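Local coordinates for fructokinase (PDB 5EY7), which probably transfers the terminal phosphate of ATP to D-fructose, as a sugar kinase of the PfkB (ribokinase-like) family, at residues A[18-23]-A[60-65]; A[31-36]-A[101-106]; A[53-58]-A[83-88]. One frame throughout, in Å; residues are numbered along the deposited sequence.

Contact 1 (A[18-23]-A[60-65]); sequences MSRVWL and RSAFFG
Val-21 through Leu-23 run parallel to Ser-61 through Phe-64, joined by a ladder in which Val-21 N binds Arg-60 O, Ala-62 N binds Val-21 O, Leu-23 N binds Ala-62 O and Phe-64 N binds Leu-23 O; the two short strands twist by 28° against each other. On one face of the sheet the indole of Trp-22 is the platform. Ala-62 CB sits over its six-membered ring, 3.9 Å from the centroid, in a CH-pi contact, and Arg-20 CD lies over the same face, also toward the rim. Phe-64 meets the indole with the edge of its ring, CD1 standing 3.8 Å from Trp-22 CE3, and the two side chains cross at about a right angle. On the other face, Leu-23 CD1 lies 3.8 Å from Ser-61 CB, and Ser-61 OG turns instead to Ala-51 O. Here Val-21, Leu-23, Ser-61 and Phe-63 all pack against helix 46-56, which lies on the right-handed crossover that joins strand 21-24 to strand 61-68 after an excursion through the small sheet. At the N-terminal end of the ladder the Arg-60 chain bends at its third torsion (chi3 62°), carrying NH2 back to Met-18 O at 2.7 Å, somewhat tilted from the guanidinium plane. Arg-20 CB rests over a face of that guanidinium, 3.6 Å from Arg-60 NH1. The two charged groups come close, Arg-20 NE being 3.8 Å from Arg-60 NH1, yet Glu-137 forms a salt bridge with Arg-20 NH1 and also accepts from Trp-22 NE1. Its carboxylate probably offsets the crowding of positive charge, so that a contact whose buried side chains are mostly apolar can finish in two arginines at the protein surface.

Contact 2 (A[31-36]-A[101-106]); sequences LIPDGQ and VVVDLD
Leu-31 uses both of its peptide groups on the partner strand: its N donates to Val-101 O at 2.9 Å and nearly straight (171°), while its O receives Val-103 N over a longer 3.3 Å, from a direction tilted out of the carbonyl plane. Beyond this the parallel ladder stops, because Pro-33 has no N-H to offer; its ring carbon CD lies instead 3.1 Å from Val-103 O. Val-103 CG1 packs between the Leu-31 carbonyl and Ile-32. Set between its own backbone N and carbonyl carbon (chi1 37°), that methyl reaches Leu-31 O at 3.2 Å and Ile-32 CG1 at 3.6 Å. Leu-31 CD1 and Val-102 CG2, 3.8 Å apart, meet on the other face, where Tyr-39 touches both residues. The second subunit closes over this face, its own Leu-31 packing on Leu-31 and its Phe-72 on Val-102, and its His-38 bonds to Asp-34 OD2. These strands form the middle of the four-stranded sheet that corresponds to the lid of ribokinase-like kinases, with fructose-binding Asp-30 directly before the contact. Strand 38-44 flanks 28-33 on one edge, and strand 110-115 flanks 100-106 on the other, both antiparallel.

Contact 3 (A[53-58]-A[83-88]); sequences AIARLS and EQVDCQ
Arg-56, lying beside Glu-83, is held through its guanidinium by a bond from NE to the backbone oxygen of Leu-312, and its NH2 is hydrogen-bonded as well. The setting is the C-terminal end of helix 46-56, closed by a Schellman motif, beside the loop that leads from helix 71-81 into strand 86-93, within the ribokinase-like alpha/beta fold. The remaining nitrogen, NH1, is paired in a salt bridge with Glu-83 OE2, but these two atoms are modelled too close together, so the ion pair is plausible in kind and doubtful in detail. As modelled, the carboxylate of Glu-83 lies at the guanidinium edge. In that modelled position both chains are bent: Arg-56 folds at its second and third torsions, and Glu-83 turns sharply at its second (chi2 68°), which brings its carboxylate across to the helix. Nearer the backbone a methyl packs on a peptide group. The CB of Ala-55 is directed toward the loop and lies 3.7 Å from Glu-83 O and 3.8 Å from Gln-84 N, so the methyl rests against the peptide that joins these two residues, a peptide modelled as cis. Val-85 CG2 approaches the same methyl more loosely, at 4.5 Å; Val-85 also touches Ala-51 one turn earlier on the helix, Ser-61 of the adjoining strand and Leu-80 of helix 71-81. Each segment also secures its own turn. In the helix ending, Ser-58 takes a positive phi (62°) and its N bonds to Ala-55 O at 3.0 Å. At the start of strand 86-93, Asp-86 forms an Asx turn: its OD1 accepts Gln-88 N at 2.8 Å, almost in line (171°).

How the contacts relate
Contacts 1 and 3 adjoin in the alpha/beta body, their centres about 8 Å apart, whereas contact 2 belongs to the lid, with its centre about 30 Å from that of contact 1 and about 27 Å from that of contact 3. Two are buried strand pairings: contact 1 inside the large sheet, beneath helix 46-56, and contact 2 in the small sheet against the second subunit. Contact 3 lies at the surface, with a methyl on a peptide and one ion pair of doubtful geometry rather than a ladder. It shares its surroundings with contact 1: Val-21 CG1 packs on Ile-54 CD1 at 3.6 Å, and Phe-63 N probably bonds to Asp-86 O, carrying the sheet onward into strand 86-93.

Contact 1 (A[18-23]-A[60-65])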
ATOM      1  N   MET A  18      13.961  17.432  32.217  1.00111.90           N
ATOM      2  CA  MET A  18      14.204  18.364  31.122  1.00109.35           C
ATOM      3  C   MET A  18      12.998  18.429  30.183  1.00101.92           C
ATOM      4  O   MET A  18      11.994  17.762  30.417  1.00102.00           O
ATOM      5  CB  MET A  18      15.476  17.968  30.363  1.00112.65           C
ATOM      6  CG  MET A  18      16.556  17.336  31.244  1.00117.37           C
ATOM      7  SD  MET A  18      17.023  18.313  32.692  1.00157.31           S
ATOM      8  CE  MET A  18      18.446  19.207  32.075  1.00124.69           C
ATOM      9  N   SER A  19      13.106  19.222  29.121  1.00 90.87           N
ATOM     10  CA  SER A  19      11.955  19.529  28.270  1.00 81.52           C
ATOM     11  C   SER A  19      11.418  18.338  27.479  1.00 73.40           C
ATOM     12  O   SER A  19      12.161  17.649  26.786  1.00 73.23           O
ATOM     13  CB  SER A  19      12.307  20.657  27.297  1.00 84.84           C
ATOM     14  OG  SER A  19      12.741  21.813  27.997  1.00 88.93           O
ATOM     15  N   ARG A  20      10.113  18.119  27.588  1.00 65.55           N
ATOM     16  CA  ARG A  20       9.430  17.097  26.812  1.00 59.24           C
ATOM     17  C   ARG A  20       9.290  17.537  25.358  1.00 54.75           C
ATOM     18  O   ARG A  20       9.022  18.705  25.078  1.00 53.89           O
ATOM     19  CB  ARG A  20       8.055  16.809  27.413  1.00 57.79           C
ATOM     20  CG  ARG A  20       7.235  15.806  26.627  1.00 59.02           C
ATOM     21  CD  ARG A  20       5.749  16.032  26.844  1.00 60.50           C
ATOM     22  NE  ARG A  20       5.231  15.312  28.000  1.00 65.35           N
ATOM     23  CZ  ARG A  20       4.211  15.731  28.742  1.00 68.32           C
ATOM     24  NH1 ARG A  20       3.612  16.877  28.453  1.00 67.16           N
ATOM     25  NH2 ARG A  20       3.801  15.009  29.776  1.00 71.30           N
ATOM     26  N   VAL A  21       9.475  16.601  24.433  1.00 51.64           N
ATOM     27  CA  VAL A  21       9.332  16.896  23.013  1.00 48.97           C
ATOM     28  C   VAL A  21       8.132  16.175  22.416  1.00 47.92           C
ATOM     29  O   VAL A  21       8.084  14.950  22.391  1.00 50.50           O
ATOM     30  CB  VAL A  21      10.590  16.509  22.225  1.00 47.84           C
ATOM     31  CG1 VAL A  21      10.393  16.816  20.743  1.00 45.62           C
ATOM     32  CG2 VAL A  21      11.800  17.246  22.778  1.00 48.56           C
ATOM     33  N   TRP A  22       7.154  16.945  21.955  1.00 44.88           N
ATOM     34  CA  TRP A  22       5.955  16.390  21.343  1.00 42.37           C
ATOM     35  C   TRP A  22       6.179  16.131  19.863  1.00 44.03           C
ATOM     36  O   TRP A  22       6.814  16.927  19.177  1.00 47.46           O
ATOM     37  CB  TRP A  22       4.768  17.333  21.529  1.00 40.36           C
ATOM     38  CG  TRP A  22       4.225  17.348  22.909  1.00 39.76           C
ATOM     39  CD1 TRP A  22       4.457  18.284  23.872  1.00 37.74           C
ATOM     40  CD2 TRP A  22       3.359  16.375  23.487  1.00 40.02           C
ATOM     41  NE1 TRP A  22       3.781  17.957  25.017  1.00 36.85           N
ATOM     42  CE2 TRP A  22       3.095  16.785  24.811  1.00 37.89           C
ATOM     43  CE3 TRP A  22       2.771  15.194  23.028  1.00 41.99           C
ATOM     44  CZ2 TRP A  22       2.277  16.060  25.670  1.00 38.59           C
ATOM     45  CZ3 TRP A  22       1.957  14.474  23.881  1.00 41.94           C
ATOM     46  CH2 TRP A  22       1.719  14.909  25.188  1.00 40.06           C
ATOM     47  N   LEU A  23       5.663  15.011  19.375  1.00 41.97           N
ATOM     48  CA  LEU A  23       5.788  14.672  17.965  1.00 41.55           C
ATOM     49  C   LEU A  23       4.451  14.234  17.383  1.00 38.87           C
ATOM     50  O   LEU A  23       3.683  13.516  18.017  1.00 37.82           O
ATOM     51  CB  LEU A  23       6.842  13.584  17.768  1.00 45.44           C
ATOM     52  CG  LEU A  23       8.248  14.068  18.136  1.00 49.29           C
ATOM     53  CD1 LEU A  23       8.676  13.535  19.495  1.00 49.14           C
ATOM     54  CD2 LEU A  23       9.272  13.733  17.070  1.00 51.67           C
ATOM     55  N   ARG A  60      13.163  12.891  26.698  1.00 55.24           N
ATOM     56  CA  ARG A  60      11.742  12.713  26.968  1.00 56.97           C
ATOM     57  C   ARG A  60      10.908  13.139  25.766  1.00 55.52           C
ATOM     58  O   ARG A  60      10.778  14.326  25.475  1.00 54.06           O
ATOM     59  CB  ARG A  60      11.329  13.508  28.208  1.00 59.92           C
ATOM     60  CG  ARG A  60       9.892  13.281  28.658  1.00 63.15           C
ATOM     61  CD  ARG A  60       9.742  13.470  30.168  1.00 68.63           C
ATOM     62  NE  ARG A  60      10.066  14.830  30.594  1.00 71.54           N
ATOM     63  CZ  ARG A  60       9.163  15.768  30.865  1.00 73.61           C
ATOM     64  NH1 ARG A  60       7.868  15.498  30.763  1.00 74.45           N
ATOM     65  NH2 ARG A  60       9.554  16.976  31.242  1.00 74.08           N
ATOM     66  N   SER A  61      10.351  12.160  25.060  1.00 55.19           N
ATOM     67  CA  SER A  61       9.547  12.434  23.876  1.00 51.47           C
ATOM     68  C   SER A  61       8.178  11.770  23.958  1.00 51.39           C
ATOM     69  O   SER A  61       8.043  10.676  24.492  1.00 53.67           O
ATOM     70  CB  SER A  61      10.278  11.971  22.620  1.00 43.36           C
ATOM     71  OG  SER A  61      10.515  10.588  22.662  1.00 44.83           O
ATOM     72  N   ALA A  62       7.166  12.448  23.430  1.00 52.75           N
ATOM     73  CA  ALA A  62       5.814  11.907  23.392  1.00 54.94           C
ATOM     74  C   ALA A  62       5.225  12.053  21.997  1.00 56.10           C
ATOM     75  O   ALA A  62       5.644  12.907  21.221  1.00 56.64           O
ATOM     76  CB  ALA A  62       4.931  12.597  24.414  1.00 55.18           C
ATOM     77  N   PHE A  63       4.242  11.217  21.689  1.00 54.37           N
ATOM     78  CA  PHE A  63       3.621  11.218  20.376  1.00 51.09           C
ATOM     79  C   PHE A  63       2.123  11.422  20.475  1.00 52.52           C
ATOM     80  O   PHE A  63       1.447  10.730  21.228  1.00 54.92           O
ATOM     81  CB  PHE A  63       3.911   9.906  19.647  1.00 51.95           C
ATOM     82  CG  PHE A  63       3.276   9.811  18.288  1.00 51.16           C
ATOM     83  CD1 PHE A  63       1.982   9.336  18.141  1.00 53.23           C
ATOM     84  CD2 PHE A  63       3.978  10.190  17.159  1.00 49.51           C
ATOM     85  CE1 PHE A  63       1.397   9.250  16.897  1.00 52.21           C
ATOM     86  CE2 PHE A  63       3.402  10.103  15.909  1.00 50.00           C
ATOM     87  CZ  PHE A  63       2.107   9.630  15.776  1.00 50.04           C
ATOM     88  N   PHE A  64       1.605  12.374  19.711  1.00 50.59           N
ATOM     89  CA  PHE A  64       0.167  12.475  19.522  1.00 51.37           C
ATOM     90  C   PHE A  64      -0.128  12.476  18.029  1.00 51.62           C
ATOM     91  O   PHE A  64       0.524  13.172  17.261  1.00 51.09           O
ATOM     92  CB  PHE A  64      -0.410  13.716  20.219  1.00 50.97           C
ATOM     93  CG  PHE A  64      -0.195  15.009  19.480  1.00 49.32           C
ATOM     94  CD1 PHE A  64       0.938  15.773  19.704  1.00 48.56           C
ATOM     95  CD2 PHE A  64      -1.148  15.480  18.589  1.00 49.18           C
ATOM     96  CE1 PHE A  64       1.128  16.974  19.035  1.00 47.91           C
ATOM     97  CE2 PHE A  64      -0.964  16.672  17.915  1.00 48.06           C
ATOM     98  CZ  PHE A  64       0.173  17.425  18.140  1.00 47.55           C
ATOM     99  N   GLY A  65      -1.092  11.665  17.620  1.00 52.14           N
ATOM    100  CA  GLY A  65      -1.393  11.504  16.213  1.00 50.97           C
ATOM    101  C   GLY A  65      -2.459  10.458  15.989  1.00 53.69           C
ATOM    102  O   GLY A  65      -3.123  10.021  16.922  1.00 56.17           O
TER

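Contact 2 (A[31-36]-A[101-106])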
ATOM      1  N   LEU A  31       8.332  -1.095   4.235  1.00 60.29           N
ATOM      2  CA  LEU A  31       8.651  -2.406   3.688  1.00 60.22           C
ATOM      3  C   LEU A  31       9.928  -2.319   2.865  1.00 67.62           C
ATOM      4  O   LEU A  31       9.921  -1.816   1.743  1.00 63.05           O
ATOM      5  CB  LEU A  31       7.497  -2.927   2.840  1.00 61.05           C
ATOM      6  CG  LEU A  31       6.158  -3.035   3.572  1.00 60.77           C
ATOM      7  CD1 LEU A  31       5.025  -3.341   2.602  1.00 61.75           C
ATOM      8  CD2 LEU A  31       6.233  -4.084   4.669  1.00 60.05           C
ATOM      9  N   ILE A  32      11.024  -2.811   3.434  1.00 68.61           N
ATOM     10  CA  ILE A  32      12.335  -2.666   2.817  1.00 70.62           C
ATOM     11  C   ILE A  32      12.830  -3.991   2.243  1.00 76.79           C
ATOM     12  O   ILE A  32      12.778  -5.020   2.919  1.00 78.25           O
ATOM     13  CB  ILE A  32      13.362  -2.108   3.829  1.00 68.32           C
ATOM     14  CG1 ILE A  32      12.721  -1.004   4.678  1.00 66.21           C
ATOM     15  CG2 ILE A  32      14.602  -1.586   3.115  1.00 69.04           C
ATOM     16  CD1 ILE A  32      13.705  -0.145   5.443  1.00 61.98           C
ATOM     17  N   PRO A  33      13.307  -3.963   0.982  1.00 82.21           N
ATOM     18  CA  PRO A  33      13.704  -5.181   0.265  1.00 87.83           C
ATOM     19  C   PRO A  33      14.791  -5.977   0.969  1.00 94.37           C
ATOM     20  O   PRO A  33      15.873  -5.456   1.235  1.00 95.77           O
ATOM     21  CB  PRO A  33      14.228  -4.646  -1.075  1.00 88.14           C
ATOM     22  CG  PRO A  33      13.526  -3.359  -1.257  1.00 85.38           C
ATOM     23  CD  PRO A  33      13.432  -2.775   0.117  1.00 82.47           C
ATOM     24  N   ASP A  34      14.487  -7.232   1.276  1.00100.71           N
ATOM     25  CA  ASP A  34      15.486  -8.162   1.777  1.00106.99           C
ATOM     26  C   ASP A  34      15.634  -9.292   0.771  1.00112.47           C
ATOM     27  O   ASP A  34      14.970 -10.321   0.874  1.00113.21           O
ATOM     28  CB  ASP A  34      15.096  -8.704   3.152  1.00106.99           C
ATOM     29  CG  ASP A  34      16.276  -8.783   4.100  1.00108.31           C
ATOM     30  OD1 ASP A  34      17.180  -7.925   4.000  1.00107.83           O
ATOM     31  OD2 ASP A  34      16.304  -9.703   4.945  1.00110.18           O
ATOM     32  N   GLY A  35      16.494  -9.081  -0.218  1.00118.53           N
ATOM     33  CA  GLY A  35      16.672 -10.041  -1.289  1.00123.05           C
ATOM     34  C   GLY A  35      15.780  -9.734  -2.474  1.00124.61           C
ATOM     35  O   GLY A  35      15.545  -8.572  -2.806  1.00121.36           O
ATOM     36  N   GLN A  36      15.274 -10.785  -3.109  1.00128.49           N
ATOM     37  CA  GLN A  36      14.463 -10.643  -4.314  1.00128.78           C
ATOM     38  C   GLN A  36      12.971 -10.847  -4.063  1.00124.73           C
ATOM     39  O   GLN A  36      12.138 -10.333  -4.807  1.00124.92           O
ATOM     40  CB  GLN A  36      14.938 -11.630  -5.385  1.00134.98           C
ATOM     41  CG  GLN A  36      15.926 -11.054  -6.385  1.00140.31           C
ATOM     42  CD  GLN A  36      15.265 -10.644  -7.689  1.00144.22           C
ATOM     43  OE1 GLN A  36      14.049 -10.470  -7.755  1.00143.79           O
ATOM     44  NE2 GLN A  36      16.067 -10.496  -8.738  1.00147.86           N
ATOM     45  N   VAL A 101       4.629   2.488   3.422  1.00 59.25           N
ATOM     46  CA  VAL A 101       5.574   2.908   2.391  1.00 60.03           C
ATOM     47  C   VAL A 101       6.438   1.746   1.921  1.00 64.71           C
ATOM     48  O   VAL A 101       7.039   1.042   2.730  1.00 64.39           O
ATOM     49  CB  VAL A 101       6.493   4.044   2.888  1.00 57.28           C
ATOM     50  CG1 VAL A 101       7.703   4.194   1.971  1.00 58.44           C
ATOM     51  CG2 VAL A 101       5.720   5.353   2.973  1.00 54.71           C
ATOM     52  N   VAL A 102       6.483   1.542   0.608  1.00 68.38           N
ATOM     53  CA  VAL A 102       7.338   0.525   0.016  1.00 71.82           C
ATOM     54  C   VAL A 102       8.561   1.173  -0.604  1.00 72.73           C
ATOM     55  O   VAL A 102       8.461   1.878  -1.606  1.00 73.83           O
ATOM     56  CB  VAL A 102       6.606  -0.292  -1.066  1.00 74.14           C
ATOM     57  CG1 VAL A 102       7.574  -1.253  -1.755  1.00 77.10           C
ATOM     58  CG2 VAL A 102       5.439  -1.049  -0.458  1.00 75.01           C
ATOM     59  N   VAL A 103       9.717   0.941  -0.001  1.00 72.89           N
ATOM     60  CA  VAL A 103      10.956   1.455  -0.552  1.00 78.22           C
ATOM     61  C   VAL A 103      11.519   0.448  -1.542  1.00 85.85           C
ATOM     62  O   VAL A 103      11.599  -0.744  -1.265  1.00 90.06           O
ATOM     63  CB  VAL A 103      11.992   1.767   0.551  1.00 76.73           C
ATOM     64  CG1 VAL A 103      11.918   0.740   1.654  1.00 76.55           C
ATOM     65  CG2 VAL A 103      13.398   1.854  -0.030  1.00 78.93           C
ATOM     66  N   ASP A 104      11.867   0.938  -2.722  1.00 90.63           N
ATOM     67  CA  ASP A 104      12.515   0.128  -3.733  1.00 98.09           C
ATOM     68  C   ASP A 104      13.802   0.841  -4.098  1.00110.53           C
ATOM     69  O   ASP A 104      14.281   1.687  -3.349  1.00106.36           O
ATOM     70  CB  ASP A 104      11.617  -0.050  -4.961  1.00 93.59           C
ATOM     71  CG  ASP A 104      11.989  -1.266  -5.787  1.00 92.28           C
ATOM     72  OD1 ASP A 104      11.532  -2.374  -5.443  1.00 91.23           O
ATOM     73  OD2 ASP A 104      12.740  -1.112  -6.774  1.00 93.98           O
ATOM     74  N   LEU A 105      14.373   0.499  -5.242  1.00128.13           N
ATOM     75  CA  LEU A 105      15.511   1.242  -5.751  1.00140.71           C
ATOM     76  C   LEU A 105      15.077   2.071  -6.943  1.00160.19           C
ATOM     77  O   LEU A 105      14.120   1.729  -7.636  1.00165.97           O
ATOM     78  CB  LEU A 105      16.655   0.308  -6.140  1.00136.59           C
ATOM     79  CG  LEU A 105      17.367  -0.427  -5.005  1.00126.85           C
ATOM     80  CD1 LEU A 105      18.775  -0.792  -5.442  1.00129.19           C
ATOM     81  CD2 LEU A 105      17.389   0.410  -3.738  1.00120.19           C
ATOM     82  N   ASP A 106      15.781   3.167  -7.178  1.00170.63           N
ATOM     83  CA  ASP A 106      15.444   4.056  -8.277  1.00175.97           C
ATOM     84  C   ASP A 106      16.646   4.254  -9.181  1.00182.12           C
ATOM     85  O   ASP A 106      17.585   4.953  -8.809  1.00182.23           O
ATOM     86  CB  ASP A 106      14.964   5.403  -7.745  1.00173.76           C
ATOM     87  CG  ASP A 106      14.734   6.418  -8.845  1.00178.15           C
ATOM     88  OD1 ASP A 106      14.268   6.022  -9.935  1.00181.21           O
ATOM     89  OD2 ASP A 106      15.026   7.612  -8.619  1.00176.53           O
TER

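Contact 3 (A[53-58]-A[83-88])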
ATOM      1  N   ALA A  53      14.370   8.469  18.260  1.00 47.16           N
ATOM      2  CA  ALA A  53      15.754   8.922  18.322  1.00 46.60           C
ATOM      3  C   ALA A  53      16.017   9.735  19.587  1.00 47.89           C
ATOM      4  O   ALA A  53      17.099   9.665  20.172  1.00 50.93           O
ATOM      5  CB  ALA A  53      16.094   9.739  17.092  1.00 43.94           C
ATOM      6  N   ILE A  54      15.022  10.507  20.004  1.00 44.36           N
ATOM      7  CA  ILE A  54      15.139  11.323  21.205  1.00 45.36           C
ATOM      8  C   ILE A  54      15.141  10.438  22.447  1.00 48.01           C
ATOM      9  O   ILE A  54      15.952  10.622  23.352  1.00 47.98           O
ATOM     10  CB  ILE A  54      13.991  12.347  21.299  1.00 42.95           C
ATOM     11  CG1 ILE A  54      14.095  13.356  20.159  1.00 41.13           C
ATOM     12  CG2 ILE A  54      14.000  13.060  22.641  1.00 43.78           C
ATOM     13  CD1 ILE A  54      12.939  14.311  20.085  1.00 39.77           C
ATOM     14  N   ALA A  55      14.230   9.469  22.473  1.00 49.56           N
ATOM     15  CA  ALA A  55      14.110   8.551  23.597  1.00 53.80           C
ATOM     16  C   ALA A  55      15.371   7.712  23.770  1.00 56.48           C
ATOM     17  O   ALA A  55      15.803   7.457  24.891  1.00 53.40           O
ATOM     18  CB  ALA A  55      12.903   7.653  23.415  1.00 53.75           C
ATOM     19  N   ARG A  56      15.963   7.292  22.656  1.00 56.52           N
ATOM     20  CA  ARG A  56      17.174   6.480  22.700  1.00 57.12           C
ATOM     21  C   ARG A  56      18.367   7.275  23.218  1.00 56.04           C
ATOM     22  O   ARG A  56      19.371   6.700  23.631  1.00 58.86           O
ATOM     23  CB  ARG A  56      17.479   5.896  21.320  1.00 55.59           C
ATOM     24  CG  ARG A  56      16.979   4.470  21.166  1.00 58.36           C
ATOM     25  CD  ARG A  56      16.424   4.236  19.764  1.00 58.32           C
ATOM     26  NE  ARG A  56      17.364   3.523  18.907  1.00 59.29           N
ATOM     27  CZ  ARG A  56      17.174   2.288  18.461  1.00 59.27           C
ATOM     28  NH1 ARG A  56      16.073   1.620  18.786  1.00 58.96           N
ATOM     29  NH2 ARG A  56      18.091   1.726  17.687  1.00 60.85           N
ATOM     30  N   LEU A  57      18.241   8.598  23.221  1.00 52.36           N
ATOM     31  CA  LEU A  57      19.283   9.466  23.764  1.00 54.59           C
ATOM     32  C   LEU A  57      18.986   9.828  25.220  1.00 55.42           C
ATOM     33  O   LEU A  57      19.531  10.798  25.750  1.00 54.06           O
ATOM     34  CB  LEU A  57      19.426  10.736  22.917  1.00 53.48           C
ATOM     35  CG  LEU A  57      20.009  10.566  21.511  1.00 55.18           C
ATOM     36  CD1 LEU A  57      20.061  11.900  20.768  1.00 54.58           C
ATOM     37  CD2 LEU A  57      21.393   9.938  21.579  1.00 58.08           C
ATOM     38  N   SER A  58      18.135   9.023  25.853  1.00 56.84           N
ATOM     39  CA  SER A  58      17.639   9.244  27.215  1.00 58.99           C
ATOM     40  C   SER A  58      16.852  10.549  27.348  1.00 57.47           C
ATOM     41  O   SER A  58      16.784  11.136  28.428  1.00 58.97           O
ATOM     42  CB  SER A  58      18.787   9.226  28.229  1.00 63.15           C
ATOM     43  OG  SER A  58      19.579  10.399  28.140  1.00 63.28           O
ATOM     44  N   GLU A  83      10.159   1.794  23.305  1.00 69.30           N
ATOM     45  CA  GLU A  83      11.355   2.530  22.887  1.00 69.25           C
ATOM     46  C   GLU A  83      11.958   3.703  23.709  1.00 64.08           C
ATOM     47  O   GLU A  83      13.159   3.950  23.561  1.00 64.03           O
ATOM     48  CB  GLU A  83      11.120   3.043  21.459  1.00 66.75           C
ATOM     49  CG  GLU A  83      12.391   3.100  20.635  1.00 66.27           C
ATOM     50  CD  GLU A  83      12.970   1.733  20.322  1.00 68.43           C
ATOM     51  OE1 GLU A  83      12.188   0.763  20.264  1.00 70.59           O
ATOM     52  OE2 GLU A  83      14.204   1.633  20.126  1.00 68.59           O
ATOM     53  N   GLN A  84      11.223   4.428  24.555  1.00 63.44           N
ATOM     54  CA  GLN A  84       9.868   4.163  25.000  1.00 65.72           C
ATOM     55  C   GLN A  84       9.057   5.460  25.002  1.00 65.02           C
ATOM     56  O   GLN A  84       8.892   6.114  26.039  1.00 66.05           O
ATOM     57  CB  GLN A  84       9.892   3.548  26.394  1.00 70.86           C
ATOM     58  CG  GLN A  84      11.072   4.001  27.245  1.00 72.07           C
ATOM     59  CD  GLN A  84      11.169   3.258  28.558  1.00 75.95           C
ATOM     60  OE1 GLN A  84      10.197   2.668  29.022  1.00 78.01           O
ATOM     61  NE2 GLN A  84      12.354   3.279  29.164  1.00 78.44           N
ATOM     62  N   VAL A  85       8.549   5.824  23.831  1.00 61.18           N
ATOM     63  CA  VAL A  85       7.799   7.058  23.644  1.00 56.60           C
ATOM     64  C   VAL A  85       6.431   6.997  24.307  1.00 56.68           C
ATOM     65  O   VAL A  85       5.747   5.980  24.244  1.00 57.75           O
ATOM     66  CB  VAL A  85       7.610   7.362  22.146  1.00 53.99           C
ATOM     67  CG1 VAL A  85       6.994   8.748  21.947  1.00 52.02           C
ATOM     68  CG2 VAL A  85       8.934   7.255  21.422  1.00 52.46           C
ATOM     69  N   ASP A  86       6.035   8.090  24.950  1.00 55.91           N
ATOM     70  CA  ASP A  86       4.667   8.232  25.428  1.00 57.52           C
ATOM     71  C   ASP A  86       3.728   8.315  24.230  1.00 53.42           C
ATOM     72  O   ASP A  86       3.922   9.127  23.330  1.00 50.14           O
ATOM     73  CB  ASP A  86       4.518   9.476  26.311  1.00 59.36           C
ATOM     74  CG  ASP A  86       3.166   9.555  27.007  1.00 63.54           C
ATOM     75  OD1 ASP A  86       2.157   9.076  26.454  1.00 64.35           O
ATOM     76  OD2 ASP A  86       3.117  10.106  28.124  1.00 66.41           O
ATOM     77  N   CYS A  87       2.712   7.461  24.226  1.00 54.35           N
ATOM     78  CA  CYS A  87       1.693   7.489  23.186  1.00 54.34           C
ATOM     79  C   CYS A  87       0.301   7.303  23.780  1.00 58.61           C
ATOM     80  O   CYS A  87      -0.526   6.584  23.230  1.00 60.98           O
ATOM     81  CB  CYS A  87       1.977   6.425  22.120  1.00 53.06           C
ATOM     82  SG  CYS A  87       2.506   4.837  22.764  1.00 83.89           S
ATOM     83  N   GLN A  88       0.060   7.952  24.914  1.00 60.51           N
ATOM     84  CA  GLN A  88      -1.273   8.011  25.497  1.00 63.29           C
ATOM     85  C   GLN A  88      -2.216   8.715  24.534  1.00 60.79           C
ATOM     86  O   GLN A  88      -3.398   8.393  24.449  1.00 62.60           O
ATOM     87  CB  GLN A  88      -1.244   8.746  26.834  1.00 65.76           C
ATOM     88  CG  GLN A  88      -2.607   8.951  27.457  1.00 69.38           C
ATOM     89  CD  GLN A  88      -2.559   9.846  28.677  1.00 72.74           C
ATOM     90  OE1 GLN A  88      -1.783  10.797  28.726  1.00 71.82           O
ATOM     91  NE2 GLN A  88      -3.392   9.547  29.670  1.00 76.74           N
TER